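Local structure of L-lysine 6-monooxygenase (Pseudomonas syringae pv. tomato, 5CQF) at residues Q148-R153 against F159-L164; G247-R252 against H404-S409. The protein probably hydroxylates the side-chain amine of L-lysine as an FAD- and NADPH-dependent monooxygenase that serves siderophore biosynthesis. All coordinates share one frame; numbering follows the deposited sequence.

Contact 1 of 2, residues Q148-R153 against F159-L164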
loop_
_atom_site.group_PDB
_atom_site.type_symbol
_atom_site.label_atom_id
_atom_site.label_comp_id
_atom_site.label_asym_id
_atom_site.label_seq_id
_atom_site.Cartn_x
_atom_site.Cartn_y
_atom_site.Cartn_z
ATOM N N GLN A 148 -31.883 -6.573 47.627
ATOM C CA GLN A 148 -30.763 -7.464 47.998
ATOM C C GLN A 148 -30.320 -8.459 46.901
ATOM O O GLN A 148 -29.194 -8.913 46.934
ATOM C CB GLN A 148 -31.111 -8.286 49.256
ATOM C CG GLN A 148 -31.536 -7.495 50.498
ATOM C CD GLN A 148 -30.395 -6.799 51.244
ATOM O OE1 GLN A 148 -29.225 -7.199 51.156
ATOM N NE2 GLN A 148 -30.742 -5.748 52.004
ATOM N N GLU A 149 -31.223 -8.827 45.989
ATOM C CA GLU A 149 -30.950 -9.782 44.900
ATOM C C GLU A 149 -31.806 -9.448 43.674
ATOM O O GLU A 149 -32.701 -8.604 43.757
ATOM C CB GLU A 149 -31.270 -11.209 45.339
ATOM C CG GLU A 149 -30.104 -11.968 45.962
ATOM C CD GLU A 149 -30.444 -13.425 46.271
ATOM O OE1 GLU A 149 -31.599 -13.696 46.689
ATOM O OE2 GLU A 149 -29.552 -14.295 46.088
ATOM N N VAL A 150 -31.519 -10.095 42.540
ATOM C CA VAL A 150 -32.407 -10.040 41.375
ATOM C C VAL A 150 -32.617 -11.431 40.875
ATOM O O VAL A 150 -31.778 -12.293 41.070
ATOM C CB VAL A 150 -31.872 -9.166 40.205
ATOM C CG1 VAL A 150 -31.832 -7.702 40.604
ATOM C CG2 VAL A 150 -30.505 -9.621 39.715
ATOM N N ARG A 151 -33.738 -11.652 40.221
ATOM C CA ARG A 151 -34.052 -12.969 39.724
ATOM C C ARG A 151 -34.162 -12.820 38.252
ATOM O O ARG A 151 -35.079 -12.187 37.754
ATOM C CB ARG A 151 -35.378 -13.490 40.293
ATOM C CG ARG A 151 -35.320 -13.882 41.763
ATOM C CD ARG A 151 -36.714 -14.029 42.376
ATOM N NE ARG A 151 -36.694 -14.729 43.671
ATOM C CZ ARG A 151 -37.225 -14.272 44.814
ATOM N NH1 ARG A 151 -37.128 -15.015 45.917
ATOM N NH2 ARG A 151 -37.852 -13.089 44.877
ATOM N N VAL A 152 -33.220 -13.415 37.548
ATOM C CA VAL A 152 -33.212 -13.367 36.094
ATOM C C VAL A 152 -34.107 -14.498 35.651
ATOM O O VAL A 152 -33.909 -15.650 36.054
ATOM C CB VAL A 152 -31.794 -13.562 35.519
ATOM C CG1 VAL A 152 -31.816 -13.451 33.998
ATOM C CG2 VAL A 152 -30.831 -12.554 36.126
ATOM N N ARG A 153 -35.094 -14.169 34.833
ATOM C CA ARG A 153 -36.107 -15.136 34.455
ATOM C C ARG A 153 -35.933 -15.524 32.999
ATOM O O ARG A 153 -35.774 -14.664 32.137
ATOM C CB ARG A 153 -37.522 -14.581 34.744
ATOM C CG ARG A 153 -38.156 -15.080 36.051
ATOM C CD ARG A 153 -37.557 -14.446 37.313
ATOM N NE ARG A 153 -37.848 -15.200 38.554
ATOM C CZ ARG A 153 -38.795 -14.909 39.457
ATOM N NH1 ARG A 153 -38.933 -15.681 40.533
ATOM N NH2 ARG A 153 -39.596 -13.856 39.318
ATOM N N PHE A 159 -32.708 -17.558 37.759
ATOM C CA PHE A 159 -31.370 -17.460 38.363
ATOM C C PHE A 159 -31.237 -16.231 39.237
ATOM O O PHE A 159 -31.727 -15.155 38.894
ATOM C CB PHE A 159 -30.287 -17.420 37.294
ATOM C CG PHE A 159 -30.431 -18.478 36.254
ATOM C CD1 PHE A 159 -31.228 -18.268 35.146
ATOM C CD2 PHE A 159 -29.765 -19.689 36.379
ATOM C CE1 PHE A 159 -31.370 -19.244 34.178
ATOM C CE2 PHE A 159 -29.900 -20.673 35.412
ATOM C CZ PHE A 159 -30.704 -20.451 34.307
ATOM N N ALA A 160 -30.543 -16.397 40.356
ATOM C CA ALA A 160 -30.456 -15.361 41.378
ATOM C C ALA A 160 -29.018 -14.911 41.577
ATOM O O ALA A 160 -28.098 -15.739 41.581
ATOM C CB ALA A 160 -31.033 -15.877 42.689
ATOM N N THR A 161 -28.824 -13.604 41.749
ATOM C CA THR A 161 -27.482 -13.055 41.893
ATOM C C THR A 161 -27.520 -11.650 42.458
ATOM O O THR A 161 -28.499 -10.943 42.276
ATOM C CB THR A 161 -26.762 -13.019 40.525
ATOM O OG1 THR A 161 -25.377 -12.730 40.715
ATOM C CG2 THR A 161 -27.372 -11.950 39.628
ATOM N N ARG A 162 -26.447 -11.247 43.130
ATOM C CA ARG A 162 -26.223 -9.838 43.487
ATOM C C ARG A 162 -25.440 -9.078 42.395
ATOM O O ARG A 162 -25.293 -7.851 42.470
ATOM C CB ARG A 162 -25.427 -9.735 44.803
ATOM C CG ARG A 162 -26.119 -10.245 46.060
ATOM C CD ARG A 162 -25.254 -10.009 47.304
ATOM N NE ARG A 162 -25.743 -10.729 48.497
ATOM C CZ ARG A 162 -26.593 -10.251 49.420
ATOM N NH1 ARG A 162 -27.097 -9.017 49.350
ATOM N NH2 ARG A 162 -26.948 -11.025 50.439
ATOM N N ASN A 163 -24.895 -9.790 41.405
ATOM C CA ASN A 163 -23.970 -9.165 40.462
ATOM C C ASN A 163 -24.359 -9.447 39.035
ATOM O O ASN A 163 -24.349 -10.591 38.610
ATOM C CB ASN A 163 -22.558 -9.632 40.757
ATOM C CG ASN A 163 -22.108 -9.206 42.146
ATOM O OD1 ASN A 163 -22.047 -8.001 42.438
ATOM N ND2 ASN A 163 -21.846 -10.173 43.019
ATOM N N LEU A 164 -24.732 -8.396 38.307
ATOM C CA LEU A 164 -25.311 -8.564 36.984
ATOM C C LEU A 164 -24.507 -7.809 35.924
ATOM O O LEU A 164 -24.177 -6.642 36.116
ATOM C CB LEU A 164 -26.748 -8.049 36.985
ATOM C CG LEU A 164 -27.528 -8.262 35.676
ATOM C CD1 LEU A 164 -27.837 -9.735 35.465
ATOM C CD2 LEU A 164 -28.806 -7.444 35.635
#

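Contact 2 of 2, residues G247-R252 against H404-S409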
loop_
_atom_site.group_PDB
_atom_site.type_symbol
_atom_site.label_atom_id
_atom_site.label_comp_id
_atom_site.label_asym_id
_atom_site.label_seq_id
_atom_site.Cartn_x
_atom_site.Cartn_y
_atom_site.Cartn_z
ATOM N N GLY A 247 -12.078 4.532 8.397
ATOM C CA GLY A 247 -11.879 3.801 9.648
ATOM C C GLY A 247 -12.895 4.228 10.687
ATOM O O GLY A 247 -13.190 5.400 10.791
ATOM N N GLN A 248 -13.425 3.277 11.449
ATOM C CA GLN A 248 -14.328 3.584 12.549
ATOM C C GLN A 248 -13.479 4.140 13.672
ATOM O O GLN A 248 -12.272 3.928 13.701
ATOM C CB GLN A 248 -15.176 2.365 12.963
ATOM C CG GLN A 248 -16.062 1.900 11.793
ATOM C CD GLN A 248 -16.930 0.682 12.049
ATOM O OE1 GLN A 248 -16.744 -0.034 12.997
ATOM N NE2 GLN A 248 -17.876 0.447 11.168
ATOM N N PHE A 249 -14.123 4.832 14.596
ATOM C CA PHE A 249 -13.444 5.654 15.597
ATOM C C PHE A 249 -12.391 4.883 16.374
ATOM O O PHE A 249 -11.263 5.324 16.461
ATOM C CB PHE A 249 -14.480 6.281 16.534
ATOM C CG PHE A 249 -13.918 7.291 17.500
ATOM C CD1 PHE A 249 -13.824 8.633 17.143
ATOM C CD2 PHE A 249 -13.556 6.918 18.799
ATOM C CE1 PHE A 249 -13.354 9.573 18.047
ATOM C CE2 PHE A 249 -13.080 7.867 19.700
ATOM C CZ PHE A 249 -12.976 9.191 19.321
ATOM N N PRO A 250 -12.743 3.705 16.901
ATOM C CA PRO A 250 -11.772 2.967 17.715
ATOM C C PRO A 250 -10.504 2.501 16.962
ATOM O O PRO A 250 -9.502 2.146 17.600
ATOM C CB PRO A 250 -12.564 1.745 18.195
ATOM C CG PRO A 250 -13.999 2.083 17.966
ATOM C CD PRO A 250 -14.019 2.979 16.759
ATOM N N ASN A 251 -10.551 2.527 15.630
ATOM C CA ASN A 251 -9.379 2.248 14.799
ATOM C C ASN A 251 -8.568 3.473 14.394
ATOM O O ASN A 251 -7.513 3.343 13.812
ATOM C CB ASN A 251 -9.798 1.428 13.592
ATOM C CG ASN A 251 -10.390 0.089 14.004
ATOM O OD1 ASN A 251 -9.952 -0.504 14.985
ATOM N ND2 ASN A 251 -11.396 -0.382 13.274
ATOM N N ARG A 252 -9.040 4.651 14.752
ATOM C CA ARG A 252 -8.320 5.889 14.483
ATOM C C ARG A 252 -7.622 6.422 15.705
ATOM O O ARG A 252 -6.585 7.046 15.575
ATOM C CB ARG A 252 -9.277 6.967 13.962
ATOM C CG ARG A 252 -9.833 6.647 12.589
ATOM C CD ARG A 252 -8.765 6.762 11.494
ATOM N NE ARG A 252 -8.341 8.156 11.320
ATOM C CZ ARG A 252 -9.026 9.088 10.663
ATOM N NH1 ARG A 252 -10.164 8.786 10.068
ATOM N NH2 ARG A 252 -8.565 10.327 10.590
ATOM N N HIS A 404 -20.634 7.525 27.697
ATOM C CA HIS A 404 -19.185 7.453 27.501
ATOM C C HIS A 404 -18.637 8.317 26.379
ATOM O O HIS A 404 -17.441 8.320 26.153
ATOM C CB HIS A 404 -18.760 6.003 27.293
ATOM C CG HIS A 404 -19.266 5.081 28.352
ATOM N ND1 HIS A 404 -18.732 5.047 29.616
ATOM C CD2 HIS A 404 -20.267 4.170 28.345
ATOM C CE1 HIS A 404 -19.383 4.161 30.354
ATOM N NE2 HIS A 404 -20.309 3.598 29.601
ATOM N N GLY A 405 -19.493 9.059 25.681
ATOM C CA GLY A 405 -19.029 9.928 24.609
ATOM C C GLY A 405 -18.712 9.250 23.282
ATOM O O GLY A 405 -18.376 9.928 22.306
ATOM N N ILE A 406 -18.850 7.926 23.234
ATOM C CA ILE A 406 -18.585 7.155 22.020
ATOM C C ILE A 406 -19.692 6.142 21.722
ATOM O O ILE A 406 -20.234 5.482 22.610
ATOM C CB ILE A 406 -17.269 6.374 22.115
ATOM C CG1 ILE A 406 -16.093 7.317 22.346
ATOM C CG2 ILE A 406 -17.022 5.601 20.832
ATOM C CD1 ILE A 406 -14.831 6.581 22.787
ATOM N N SER A 407 -19.979 6.018 20.438
ATOM C CA SER A 407 -20.959 5.079 19.906
ATOM C C SER A 407 -20.510 3.644 20.217
ATOM O O SER A 407 -19.317 3.389 20.361
ATOM C CB SER A 407 -21.107 5.350 18.398
ATOM O OG SER A 407 -21.708 4.274 17.730
ATOM N N ASP A 408 -21.453 2.724 20.382
ATOM C CA ASP A 408 -21.070 1.359 20.731
ATOM C C ASP A 408 -20.435 0.679 19.527
ATOM O O ASP A 408 -20.882 0.859 18.411
ATOM C CB ASP A 408 -22.240 0.519 21.257
ATOM C CG ASP A 408 -21.757 -0.733 22.024
ATOM O OD1 ASP A 408 -20.556 -0.799 22.396
ATOM O OD2 ASP A 408 -22.567 -1.655 22.259
ATOM N N SER A 409 -19.374 -0.081 19.765
ATOM C CA SER A 409 -18.547 -0.645 18.685
ATOM C C SER A 409 -18.465 -2.120 18.958
ATOM O O SER A 409 -18.515 -2.537 20.110
ATOM C CB SER A 409 -17.138 -0.047 18.745
ATOM O OG SER A 409 -16.477 -0.095 17.503
#

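Contact 1 of 2, residues Q148-R153 against F159-L164
The carbonyl oxygen of F159 is held by two donors from the facing strand: V152 N makes a hydrogen bond of 2.7 Å, and R151 CA sends a CA-H...O contact of 3.3 Å to the same oxygen. The return bond, F159 N to V152 O at 2.8 Å, closes the reciprocal pair that defines V152 and F159 as an antiparallel hydrogen-bonded pair of a beta hairpin. Further along, V150 N reaches T161 O at 3.1 Å, and its counterpart from T161 N to V150 O is weak, so the ladder slackens away from the hairpin turn.

On the buried face V150 and T161 point the same way, side by side, with their CG2 methyls 3.9 Å apart. The hydroxyl is directed differently: with T161 OG1 anti to the backbone N (chi1 -169°), it accepts from N163 N at 3.1 Å, an ST turn that fits the break between strands 157-161 and 163-166. Beyond this turn, L164 CD1 lies 4.2 Å from V152 CG2, on the face that also carries V150 and T161. R162, extended from CG to NE, runs alongside Q148; its NH1 gives a weak 3.3 Å bond to Q148 OE1, which lies at the guanidinium edge while the amide plane stands 85° to it.

Strand 137-142 flanks 147-154 on the other side, completing a three-stranded antiparallel sheet. F159 and T161 rest on I17 of strand 16-19, and L164 touches I394 of strand 393-396; the hairpin thus delivers the chain into strand 163-166 between those two, as in the FAD domain of two-dinucleotide-binding flavoproteins.

Contact 2 of 2, residues G247-R252 against H404-S409
I406 and F249 meet where two loops of a flavoprotein fold with two dinucleotide-binding domains pack together, one leaving strand 245-246 and the other linking helix 401-404 to helix 412-428. Segment 247-252 turns on two overlapping beta turns, evidenced by the backbone bonds N251 N to Q248 O and R252 N to F249 O, both 2.9 Å; these present F249 and P250 to the facing loop.

The I406 side chain forks at CB, and both branches approach neighbouring atoms of the phenyl ring, CD2 and CE2. CG2, anti to the backbone N, stands 4.2 Å from F249 CD2. The longer branch passes CG1 at 4.0 Å from F249 CE2 and finishes with CD1 at 3.8 Å from that same CE2, coming obliquely to the ring. F249 meets this branched chain at about a right angle, its CG anti to the backbone N (chi1 -173°), which swings the ring out from the turn. This pairing of I406 with F249 is purely apolar.

Beyond the two segments, I406 also touches A255 and V259 of helix 255-264, and H258 of that helix meets the F249 ring edge-to-face. L243 of the second subunit packs on F249 too, so this phenyl links the loop pairing to the subunit interface.

The second touch is polar against apolar, and no hydrogen bond crosses between the segments. Within its own segment S409 N gives a weak bond to D408 OD1, which also accepts the backbone N of L399. On the facing side the proline ring approaches the serine through its outer carbons: P250 CG is 3.9 Å from S409 CB, P250 CD is 4.0 Å from S409 OG, and P250 CG comes within 3.3 Å of that same hydroxyl oxygen.

Contacts 1 and 2 follow one another in the sequence and do not touch: their centres are 31 Å apart and their nearest atoms about 13 Å. Contact 1 lies 25 Å from the centre of the chain, contact 2 only 11 Å. The hairpin borders strand 16-19, whose following glycine-rich turn is of the Rossmann type and probably binds FAD. Segment 247-252 lies in the excursion between strands 231-235 and 308-311 of the second parallel sheet, consistent with the NADP-binding part, and meets the C-terminal region that also supplies strand 393-396 beside contact 1. That region therefore relates both contacts, although neither segment pair can be assigned a catalytic residue.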